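Local coordinates for protein UTP--glucose-1-phosphate uridylyltransferase (Acinetobacter baumannii, PDB 6IKX) that catalyses the reaction of UTP with alpha-D-glucose 1-phosphate to give UDP-glucose and diphosphate, at residues Q50-T55 / K117-E122; V101-P104 / G110-V113; M217-N222 / A238-T243. The protein carries 1 engineered substitution. All coordinates share one frame; numbering follows the deposited sequence.

Contact 1: residues Q50-T55 / K117-E122; sequences QIILVT and KSVVGE
In the GT-A-type nucleotidyltransferase fold, Ile52 of strand 50-55 meets Val119 and Val120 of the short helix 117-120, which lies against one face of the central sheet. The contact is wholly apolar at its centre. Ile52 and Val119 reach toward each other tip to tip, CD1 of Ile52 coming to 3.5 Å from CG1 of Val119. That one methyl of Val119 also takes the rest of the isoleucine: CG1 of Ile52 lies 3.9 Å from CG1 of Val119, and the other branch, CG2 of Ile52, 4.0 Å from it. Val119 can offer this methyl because its CG1 is anti to the backbone N (chi1 -177°), which carries it out from the helix to the strand. Val120 comes in across the isoleucine at about a right angle, its CG2 4.2 Å from CD1 of Ile52, so the end of Ile52 rests against two successive helix residues. Gln50, two residues back on the same side of the strand, runs out extended and brings its amide obliquely past Val119, with NE2 4.1 Å from CG1 of Val119; this is van der Waals contact without a hydrogen bond. Directly after the helix the chain turns at Gly121, which has positive phi and whose N bonds to Lys117 O.

The strand is held on both edges, by parallel strands 4-8 and 97-102. Lys4 of the former also sends its NZ to Val119 O, tying the end of the helix to the sheet. Val120 rests on Val6 and on Met217 of helix 216-220, whereas Val119 packs on Ile99 of the second subunit, so the helix is shared between the core and the subunit interface.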
ATOM      1  N   GLN A  50      16.641  19.299   4.098  1.00 41.46           N
ATOM      2  CA  GLN A  50      15.635  18.817   3.126  1.00 44.82           C
ATOM      3  C   GLN A  50      16.156  17.514   2.507  1.00 50.52           C
ATOM      4  O   GLN A  50      17.174  17.579   1.712  1.00 43.11           O
ATOM      5  CB  GLN A  50      15.359  19.860   2.045  1.00 50.10           C
ATOM      6  CG  GLN A  50      14.062  19.601   1.271  1.00 49.58           C
ATOM      7  CD  GLN A  50      13.867  20.555   0.117  1.00 54.34           C
ATOM      8  OE1 GLN A  50      14.804  20.949  -0.581  1.00 58.46           O
ATOM      9  NE2 GLN A  50      12.628  20.950  -0.093  1.00 63.50           N
ATOM     10  N   ILE A  51      15.532  16.387   2.913  1.00 45.28           N
ATOM     11  CA  ILE A  51      15.791  15.013   2.396  1.00 39.90           C
ATOM     12  C   ILE A  51      14.899  14.831   1.173  1.00 40.94           C
ATOM     13  O   ILE A  51      13.677  14.892   1.309  1.00 50.51           O
ATOM     14  CB  ILE A  51      15.570  13.960   3.497  1.00 45.20           C
ATOM     15  CG1 ILE A  51      16.623  14.097   4.603  1.00 48.57           C
ATOM     16  CG2 ILE A  51      15.568  12.541   2.927  1.00 45.85           C
ATOM     17  CD1 ILE A  51      18.048  13.990   4.099  1.00 47.86           C
ATOM     18  N   ILE A  52      15.489  14.719  -0.011  1.00 42.46           N
ATOM     19  CA  ILE A  52      14.725  14.579  -1.284  1.00 38.57           C
ATOM     20  C   ILE A  52      14.836  13.125  -1.729  1.00 39.53           C
ATOM     21  O   ILE A  52      15.884  12.784  -2.313  1.00 42.87           O
ATOM     22  CB  ILE A  52      15.240  15.559  -2.351  1.00 41.17           C
ATOM     23  CG1 ILE A  52      15.349  16.976  -1.778  1.00 42.77           C
ATOM     24  CG2 ILE A  52      14.357  15.510  -3.601  1.00 43.45           C
ATOM     25  CD1 ILE A  52      15.971  17.990  -2.713  1.00 46.98           C
ATOM     26  N   LEU A  53      13.840  12.297  -1.395  1.00 37.46           N
ATOM     27  CA  LEU A  53      13.795  10.851  -1.779  1.00 38.30           C
ATOM     28  C   LEU A  53      13.345  10.761  -3.252  1.00 41.97           C
ATOM     29  O   LEU A  53      12.230  11.210  -3.535  1.00 37.98           O
ATOM     30  CB  LEU A  53      12.772  10.114  -0.895  1.00 33.91           C
ATOM     31  CG  LEU A  53      13.010  10.122   0.607  1.00 32.76           C
ATOM     32  CD1 LEU A  53      11.906   9.393   1.328  1.00 40.19           C
ATOM     33  CD2 LEU A  53      14.332   9.507   0.965  1.00 34.56           C
ATOM     34  N   VAL A  54      14.155  10.237  -4.169  1.00 42.57           N
ATOM     35  CA  VAL A  54      13.679   9.926  -5.547  1.00 39.22           C
ATOM     36  C   VAL A  54      13.186   8.488  -5.491  1.00 40.87           C
ATOM     37  O   VAL A  54      14.026   7.578  -5.283  1.00 38.11           O
ATOM     38  CB  VAL A  54      14.772  10.127  -6.614  1.00 39.42           C
ATOM     39  CG1 VAL A  54      14.232   9.960  -8.014  1.00 38.17           C
ATOM     40  CG2 VAL A  54      15.390  11.498  -6.500  1.00 43.61           C
ATOM     41  N   THR A  55      11.882   8.274  -5.629  1.00 39.15           N
ATOM     42  CA  THR A  55      11.318   6.972  -5.193  1.00 44.36           C
ATOM     43  C   THR A  55      10.501   6.263  -6.288  1.00 40.67           C
ATOM     44  O   THR A  55      10.304   6.753  -7.402  1.00 41.42           O
ATOM     45  CB  THR A  55      10.601   7.155  -3.839  1.00 46.84           C
ATOM     46  OG1 THR A  55      10.555   5.869  -3.213  1.00 48.06           O
ATOM     47  CG2 THR A  55       9.229   7.781  -3.933  1.00 43.14           C
ATOM     48  N   LYS A 117      15.009  17.731 -10.150  1.00 41.59           N
ATOM     49  CA  LYS A 117      15.505  19.054 -10.628  1.00 42.14           C
ATOM     50  C   LYS A 117      14.653  20.162 -10.005  1.00 44.77           C
ATOM     51  O   LYS A 117      15.217  21.107  -9.440  1.00 51.12           O
ATOM     52  CB  LYS A 117      15.476  19.116 -12.150  1.00 45.76           C
ATOM     53  CG  LYS A 117      15.586  20.509 -12.740  1.00 52.61           C
ATOM     54  CD  LYS A 117      15.717  20.494 -14.233  1.00 60.00           C
ATOM     55  CE  LYS A 117      15.343  21.814 -14.873  1.00 68.19           C
ATOM     56  NZ  LYS A 117      15.163  21.654 -16.336  1.00 73.66           N
ATOM     57  N   SER A 118      13.333  20.051 -10.145  1.00 43.61           N
ATOM     58  CA  SER A 118      12.311  21.021  -9.686  1.00 42.07           C
ATOM     59  C   SER A 118      12.488  21.304  -8.205  1.00 42.58           C
ATOM     60  O   SER A 118      12.383  22.457  -7.817  1.00 48.92           O
ATOM     61  CB  SER A 118      10.931  20.490  -9.951  1.00 50.47           C
ATOM     62  OG  SER A 118      10.707  19.338  -9.161  1.00 52.40           O
ATOM     63  N   VAL A 119      12.767  20.271  -7.423  1.00 45.70           N
ATOM     64  CA  VAL A 119      12.943  20.401  -5.959  1.00 44.24           C
ATOM     65  C   VAL A 119      14.321  20.986  -5.701  1.00 40.12           C
ATOM     66  O   VAL A 119      14.431  21.767  -4.768  1.00 41.83           O
ATOM     67  CB  VAL A 119      12.695  19.059  -5.251  1.00 48.06           C
ATOM     68  CG1 VAL A 119      12.790  19.153  -3.744  1.00 50.41           C
ATOM     69  CG2 VAL A 119      11.337  18.523  -5.640  1.00 56.64           C
ATOM     70  N   VAL A 120      15.357  20.654  -6.473  1.00 43.90           N
ATOM     71  CA  VAL A 120      16.721  21.225  -6.189  1.00 45.53           C
ATOM     72  C   VAL A 120      16.795  22.726  -6.590  1.00 44.58           C
ATOM     73  O   VAL A 120      17.544  23.515  -5.910  1.00 30.57           O
ATOM     74  CB  VAL A 120      17.833  20.421  -6.881  1.00 47.09           C
ATOM     75  CG1 VAL A 120      19.142  21.218  -6.960  1.00 47.52           C
ATOM     76  CG2 VAL A 120      18.041  19.084  -6.188  1.00 50.06           C
ATOM     77  N   GLY A 121      16.066  23.125  -7.649  1.00 41.55           N
ATOM     78  CA  GLY A 121      16.091  24.498  -8.192  1.00 44.94           C
ATOM     79  C   GLY A 121      17.514  24.987  -8.417  1.00 48.36           C
ATOM     80  O   GLY A 121      18.306  24.230  -8.964  1.00 50.47           O
ATOM     81  N   GLU A 122      17.852  26.198  -7.970  1.00 54.25           N
ATOM     82  CA  GLU A 122      19.178  26.830  -8.220  1.00 55.10           C
ATOM     83  C   GLU A 122      20.146  26.460  -7.072  1.00 52.25           C
ATOM     84  O   GLU A 122      21.279  26.903  -7.143  1.00 42.30           O
ATOM     85  CB  GLU A 122      19.032  28.349  -8.424  1.00 60.42           C
ATOM     86  CG  GLU A 122      18.350  28.784  -9.728  1.00 63.28           C
ATOM     87  CD  GLU A 122      17.817  30.215  -9.735  1.00 57.64           C
TER

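Contact 2: residues V101-P104 / G110-V113. With SO4 (sulfate ion), chain D.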
ATOM      1  N   VAL A 101       9.708  12.604  -4.801  1.00 41.61           N
ATOM      2  CA  VAL A 101       9.437  12.696  -6.258  1.00 43.80           C
ATOM      3  C   VAL A 101       9.694  11.304  -6.814  1.00 37.00           C
ATOM      4  O   VAL A 101      10.491  10.538  -6.224  1.00 36.39           O
ATOM      5  CB  VAL A 101      10.296  13.796  -6.919  1.00 48.91           C
ATOM      6  CG1 VAL A 101      11.776  13.421  -6.925  1.00 42.82           C
ATOM      7  CG2 VAL A 101       9.791  14.124  -8.317  1.00 43.90           C
ATOM      8  N   ARG A 102       8.947  10.965  -7.852  1.00 39.59           N
ATOM      9  CA  ARG A 102       8.979   9.623  -8.495  1.00 41.62           C
ATOM     10  C   ARG A 102       9.975   9.612  -9.644  1.00 38.03           C
ATOM     11  O   ARG A 102       9.879  10.490 -10.510  1.00 36.70           O
ATOM     12  CB  ARG A 102       7.583   9.247  -9.015  1.00 33.32           C
ATOM     13  CG  ARG A 102       6.608   8.986  -7.884  1.00 33.58           C
ATOM     14  CD  ARG A 102       6.974   7.805  -6.988  1.00 34.97           C
ATOM     15  NE  ARG A 102       5.940   7.489  -5.998  1.00 35.85           N
ATOM     16  CZ  ARG A 102       4.766   6.897  -6.244  1.00 40.77           C
ATOM     17  NH1 ARG A 102       4.404   6.542  -7.463  1.00 40.46           N
ATOM     18  NH2 ARG A 102       3.913   6.699  -5.262  1.00 41.06           N
ATOM     19  N   GLN A 103      10.874   8.627  -9.665  1.00 44.28           N
ATOM     20  CA  GLN A 103      11.587   8.211 -10.907  1.00 45.38           C
ATOM     21  C   GLN A 103      10.612   7.403 -11.756  1.00 44.80           C
ATOM     22  O   GLN A 103      10.312   6.286 -11.377  1.00 36.02           O
ATOM     23  CB  GLN A 103      12.780   7.316 -10.611  1.00 49.29           C
ATOM     24  CG  GLN A 103      13.515   6.913 -11.875  1.00 46.42           C
ATOM     25  CD  GLN A 103      14.924   6.514 -11.555  1.00 46.38           C
ATOM     26  OE1 GLN A 103      15.183   5.951 -10.490  1.00 52.39           O
ATOM     27  NE2 GLN A 103      15.824   6.770 -12.493  1.00 44.19           N
ATOM     28  N   PRO A 104      10.016   7.952 -12.840  1.00 42.38           N
ATOM     29  CA  PRO A 104       8.932   7.271 -13.545  1.00 43.18           C
ATOM     30  C   PRO A 104       9.314   5.913 -14.158  1.00 53.12           C
ATOM     31  O   PRO A 104       8.459   5.039 -14.191  1.00 52.06           O
ATOM     32  CB  PRO A 104       8.527   8.268 -14.658  1.00 40.32           C
ATOM     33  CG  PRO A 104       9.673   9.232 -14.786  1.00 39.32           C
ATOM     34  CD  PRO A 104      10.307   9.278 -13.412  1.00 42.84           C
ATOM     35  N   GLY A 110      21.831   8.913 -12.915  1.00 43.84           N
ATOM     36  CA  GLY A 110      21.826  10.249 -13.513  1.00 40.78           C
ATOM     37  C   GLY A 110      20.398  10.709 -13.677  1.00 40.37           C
ATOM     38  O   GLY A 110      20.085  11.870 -13.366  1.00 44.26           O
ATOM     39  N   HIS A 111      19.559   9.816 -14.186  1.00 42.83           N
ATOM     40  CA  HIS A 111      18.118  10.067 -14.465  1.00 45.80           C
ATOM     41  C   HIS A 111      17.381  10.313 -13.137  1.00 41.70           C
ATOM     42  O   HIS A 111      16.554  11.261 -13.095  1.00 35.94           O
ATOM     43  CB  HIS A 111      17.521   8.922 -15.278  1.00 40.85           C
ATOM     44  CG  HIS A 111      16.048   9.063 -15.474  1.00 50.42           C
ATOM     45  ND1 HIS A 111      15.141   8.301 -14.772  1.00 47.39           N
ATOM     46  CD2 HIS A 111      15.329   9.872 -16.285  1.00 49.23           C
ATOM     47  CE1 HIS A 111      13.926   8.632 -15.164  1.00 59.39           C
ATOM     48  NE2 HIS A 111      14.011   9.609 -16.071  1.00 44.15           N
ATOM     49  N   ALA A 112      17.745   9.554 -12.092  1.00 36.27           N
ATOM     50  CA  ALA A 112      17.217   9.712 -10.722  1.00 35.96           C
ATOM     51  C   ALA A 112      17.512  11.135 -10.211  1.00 40.09           C
ATOM     52  O   ALA A 112      16.567  11.853  -9.790  1.00 44.06           O
ATOM     53  CB  ALA A 112      17.833   8.667  -9.845  1.00 35.07           C
ATOM     54  N   VAL A 113      18.770  11.552 -10.260  1.00 39.43           N
ATOM     55  CA  VAL A 113      19.177  12.912  -9.818  1.00 41.32           C
ATOM     56  C   VAL A 113      18.411  13.951 -10.652  1.00 39.67           C
ATOM     57  O   VAL A 113      17.876  14.893 -10.053  1.00 37.87           O
ATOM     58  CB  VAL A 113      20.703  13.094  -9.893  1.00 39.88           C
ATOM     59  CG1 VAL A 113      21.114  14.531  -9.647  1.00 43.32           C
ATOM     60  CG2 VAL A 113      21.404  12.172  -8.910  1.00 43.16           C
TER
HETATM   61  S   SO4 D 302      26.009   6.793 -13.281  1.00141.27           S
HETATM   62  O1  SO4 D 302      24.835   7.622 -13.370  1.00146.07           O
HETATM   63  O2  SO4 D 302      26.543   6.820 -11.940  1.00128.84           O
HETATM   64  O3  SO4 D 302      25.656   5.444 -13.640  1.00153.86           O
HETATM   65  O4  SO4 D 302      27.007   7.288 -14.189  1.00164.89           O
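Gln103 lays its carboxamide against the edge of the His111 imidazole, the amide and ring planes only 24° apart. NE2 of Gln103 donates to ND1 of His111 over 2.8 Å, nearly straight at 172°, and the bond lies close to both planes. The extended glutamine, its first torsion trans (chi1 -179°), reaches from just after strand 97-102 to the helix, and its CG passes 3.7 Å from CE1 of His111. Away from the ring, the amide lies against Ala112, whose CB is 3.8 Å from OE1 of Gln103. Pro104 CD lies more loosely, 4.1 Å from CE1 of His111. A second bond from NE2 of Gln103 goes to Gly108 O, so two acceptors fix the amide's rotation. Gly110 N makes a weak hydrogen bond to a sulfate ion, probably from the crystallisation liquor, also bound by Leu233 N and Thr234 N.

Gln103 and Gly108 are both binding residues for UTP and UDP-glucose, though neither ligand is bound here, and Ala10 of the same site touches the glutamine. The turn from strand 97-102 into helix 109-115 forms part of the nucleotide pocket at the carboxyl ends of the parallel strands, as is usual in Rossmann-like GT-A folds.

Contact 3: residues M217-N222 / A238-T243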
ATOM      1  N   MET A 217      22.166  19.593 -13.415  1.00 42.95           N
ATOM      2  CA  MET A 217      20.825  19.159 -13.892  1.00 52.25           C
ATOM      3  C   MET A 217      20.675  19.429 -15.386  1.00 53.50           C
ATOM      4  O   MET A 217      19.964  18.643 -16.039  1.00 62.89           O
ATOM      5  CB  MET A 217      19.679  19.875 -13.157  1.00 51.43           C
ATOM      6  CG  MET A 217      19.613  19.560 -11.687  1.00 47.69           C
ATOM      7  SD  MET A 217      18.956  17.918 -11.339  1.00 49.47           S
ATOM      8  CE  MET A 217      19.278  17.898  -9.579  1.00 41.96           C
ATOM      9  N   GLN A 218      21.276  20.508 -15.893  1.00 57.85           N
ATOM     10  CA  GLN A 218      21.226  20.866 -17.338  1.00 56.74           C
ATOM     11  C   GLN A 218      22.257  20.023 -18.056  1.00 50.55           C
ATOM     12  O   GLN A 218      22.024  19.630 -19.212  1.00 48.96           O
ATOM     13  CB  GLN A 218      21.512  22.343 -17.574  1.00 59.39           C
ATOM     14  CG  GLN A 218      20.265  23.206 -17.484  1.00 59.31           C
ATOM     15  CD  GLN A 218      19.842  23.386 -16.050  1.00 66.97           C
ATOM     16  OE1 GLN A 218      20.675  23.665 -15.190  1.00 61.86           O
ATOM     17  NE2 GLN A 218      18.549  23.225 -15.793  1.00 70.57           N
ATOM     18  N   LEU A 219      23.347  19.740 -17.361  1.00 44.03           N
ATOM     19  CA  LEU A 219      24.314  18.750 -17.851  1.00 43.28           C
ATOM     20  C   LEU A 219      23.616  17.390 -18.002  1.00 45.92           C
ATOM     21  O   LEU A 219      23.780  16.787 -19.084  1.00 48.23           O
ATOM     22  CB  LEU A 219      25.506  18.708 -16.899  1.00 45.92           C
ATOM     23  CG  LEU A 219      26.330  20.000 -16.835  1.00 47.99           C
ATOM     24  CD1 LEU A 219      27.598  19.813 -15.994  1.00 44.98           C
ATOM     25  CD2 LEU A 219      26.680  20.490 -18.222  1.00 42.87           C
ATOM     26  N   LEU A 220      22.867  16.902 -17.001  1.00 48.60           N
ATOM     27  CA  LEU A 220      22.185  15.560 -17.069  1.00 46.69           C
ATOM     28  C   LEU A 220      21.150  15.558 -18.208  1.00 50.33           C
ATOM     29  O   LEU A 220      20.964  14.504 -18.812  1.00 54.84           O
ATOM     30  CB  LEU A 220      21.543  15.197 -15.724  1.00 42.11           C
ATOM     31  CG  LEU A 220      22.513  14.719 -14.635  1.00 43.01           C
ATOM     32  CD1 LEU A 220      21.864  14.784 -13.281  1.00 44.52           C
ATOM     33  CD2 LEU A 220      23.001  13.299 -14.877  1.00 44.95           C
ATOM     34  N   GLU A 221      20.521  16.701 -18.514  1.00 47.66           N
ATOM     35  CA  GLU A 221      19.539  16.820 -19.625  1.00 51.18           C
ATOM     36  C   GLU A 221      20.256  16.694 -20.980  1.00 58.48           C
ATOM     37  O   GLU A 221      19.559  16.620 -21.979  1.00 53.48           O
ATOM     38  CB  GLU A 221      18.776  18.148 -19.547  1.00 50.19           C
ATOM     39  CG  GLU A 221      17.636  18.107 -18.545  1.00 56.76           C
ATOM     40  CD  GLU A 221      16.979  19.414 -18.120  1.00 53.37           C
ATOM     41  OE1 GLU A 221      17.596  20.483 -18.257  1.00 65.09           O
ATOM     42  OE2 GLU A 221      15.845  19.345 -17.599  1.00 62.11           O
ATOM     43  N   ASN A 222      21.597  16.680 -21.026  1.00 71.03           N
ATOM     44  CA  ASN A 222      22.380  16.785 -22.295  1.00 66.31           C
ATOM     45  C   ASN A 222      23.449  15.691 -22.383  1.00 64.52           C
ATOM     46  O   ASN A 222      24.400  15.880 -23.151  1.00 58.22           O
ATOM     47  CB  ASN A 222      22.969  18.191 -22.436  1.00 65.41           C
ATOM     48  CG  ASN A 222      21.913  19.203 -22.837  1.00 64.16           C
ATOM     49  OD1 ASN A 222      21.557  19.282 -24.006  1.00 56.48           O
ATOM     50  ND2 ASN A 222      21.374  19.942 -21.880  1.00 57.72           N
ATOM     51  N   ALA A 238      31.908  14.422 -16.057  1.00 46.69           N
ATOM     52  CA  ALA A 238      32.841  14.657 -17.186  1.00 49.09           C
ATOM     53  C   ALA A 238      32.523  16.011 -17.833  1.00 46.43           C
ATOM     54  O   ALA A 238      33.480  16.783 -17.983  1.00 52.48           O
ATOM     55  CB  ALA A 238      32.831  13.542 -18.208  1.00 43.37           C
ATOM     56  N   MET A 239      31.257  16.291 -18.191  1.00 42.45           N
ATOM     57  CA  MET A 239      30.852  17.533 -18.919  1.00 45.95           C
ATOM     58  C   MET A 239      31.106  18.774 -18.042  1.00 46.81           C
ATOM     59  O   MET A 239      31.396  19.857 -18.588  1.00 53.03           O
ATOM     60  CB  MET A 239      29.369  17.522 -19.323  1.00 49.58           C
ATOM     61  CG  MET A 239      29.060  16.632 -20.533  1.00 54.64           C
ATOM     62  SD  MET A 239      27.352  15.965 -20.598  1.00 55.84           S
ATOM     63  CE  MET A 239      26.494  17.410 -21.216  1.00 58.45           C
ATOM     64  N   LEU A 240      30.950  18.640 -16.730  1.00 41.75           N
ATOM     65  CA  LEU A 240      31.161  19.732 -15.762  1.00 42.78           C
ATOM     66  C   LEU A 240      32.655  20.088 -15.739  1.00 43.43           C
ATOM     67  O   LEU A 240      32.978  21.218 -15.431  1.00 45.06           O
ATOM     68  CB  LEU A 240      30.637  19.253 -14.407  1.00 37.77           C
ATOM     69  CG  LEU A 240      30.729  20.250 -13.266  1.00 36.64           C
ATOM     70  CD1 LEU A 240      29.931  21.508 -13.535  1.00 42.95           C
ATOM     71  CD2 LEU A 240      30.302  19.613 -11.967  1.00 41.65           C
ATOM     72  N   GLN A 241      33.527  19.135 -16.057  1.00 53.64           N
ATOM     73  CA  GLN A 241      35.012  19.296 -16.080  1.00 55.24           C
ATOM     74  C   GLN A 241      35.385  20.401 -17.066  1.00 49.96           C
ATOM     75  O   GLN A 241      36.360  21.092 -16.833  1.00 50.13           O
ATOM     76  CB  GLN A 241      35.695  17.988 -16.478  1.00 56.39           C
ATOM     77  CG  GLN A 241      37.103  17.859 -15.929  1.00 61.56           C
ATOM     78  CD  GLN A 241      37.121  17.511 -14.458  1.00 58.47           C
ATOM     79  OE1 GLN A 241      36.656  16.441 -14.057  1.00 51.92           O
ATOM     80  NE2 GLN A 241      37.705  18.391 -13.644  1.00 59.52           N
ATOM     81  N   ASP A 242      34.566  20.572 -18.090  1.00 47.09           N
ATOM     82  CA  ASP A 242      34.713  21.586 -19.145  1.00 48.44           C
ATOM     83  C   ASP A 242      34.689  23.008 -18.589  1.00 48.31           C
ATOM     84  O   ASP A 242      35.205  23.881 -19.269  1.00 46.12           O
ATOM     85  CB  ASP A 242      33.578  21.472 -20.152  1.00 52.69           C
ATOM     86  CG  ASP A 242      33.705  20.290 -21.085  1.00 56.55           C
ATOM     87  OD1 ASP A 242      34.771  19.629 -21.079  1.00 63.95           O
ATOM     88  OD2 ASP A 242      32.747  20.064 -21.830  1.00 59.63           O
ATOM     89  N   THR A 243      34.018  23.277 -17.485  1.00 49.49           N
ATOM     90  CA  THR A 243      33.908  24.663 -16.960  1.00 53.17           C
ATOM     91  C   THR A 243      34.279  24.703 -15.473  1.00 54.03           C
ATOM     92  O   THR A 243      34.215  25.810 -14.882  1.00 61.10           O
ATOM     93  CB  THR A 243      32.506  25.236 -17.217  1.00 57.18           C
ATOM     94  OG1 THR A 243      31.554  24.394 -16.556  1.00 54.36           O
ATOM     95  CG2 THR A 243      32.179  25.355 -18.692  1.00 56.68           C
TER
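Leu219 packs against Met239 and Leu240 of helix 233-240 where helices 216-220 and 233-240 meet at the periphery of the GT-A-type fold, away from the substrate site. The nearest backbones are those of Leu219 and Met239, whose CA atoms are 6.7 Å apart.

Apolar contacts come first. The two methyls of Leu219 divide their partners. CD1 presses against the base of Leu240, 3.5 Å from its CB, a tight fit for two carbons, and lies 3.8 Å from CD1 of Leu240; the two leucines are crossed at about a right angle. CD2 lies 4.2 Å from CB of Met239, as Leu219 and Met239 slide past each other in opposite directions.

Contacts of a methyl with carbonyl oxygens follow. Met239 bends at its last torsion (chi3 79°), and this brings CE to 3.5 Å from Leu219 O and close to Asn222 O as well. CB of Asn222 borders the same methyl. These are packing contacts, and no hydrogen bond joins the two segments.

Polar bonds instead remain within each segment or lead to other parts of the chain. Leu219 O, beside the methionine methyl, accepts from Asn222 N, while Glu221 makes a salt bridge to Lys117. Leu240 also packs on Pro213 and Lys215, and Leu220 faces helix 109-115. The side chain of Asn222 turns back toward helix 216-220, where ND2 donates to Gln218 O at 2.8 Å with an angle of 172° at the hydrogen.

In the fold
Contact 1 is fully buried, contact 2 is partly buried at the nucleotide pocket, and contact 3 is partly buried and lies farthest from the chain's centre. Contacts 1 and 2 use neighbouring strands of one sheet, 50-55 and 97-102, and successive helices, 109-115 and 117-120; contact 2 is nested within the loop closed by contact 1, and both touch the second subunit. Segment 217-222 links contact 3 to both, through the Lys117-Glu221 salt bridge and through Met217 and Leu220 packed on Val113. Chemistry follows place: branched aliphatic groups in the core, a directed amide-imidazole bond at the site, and leucine-methionine packing at the periphery.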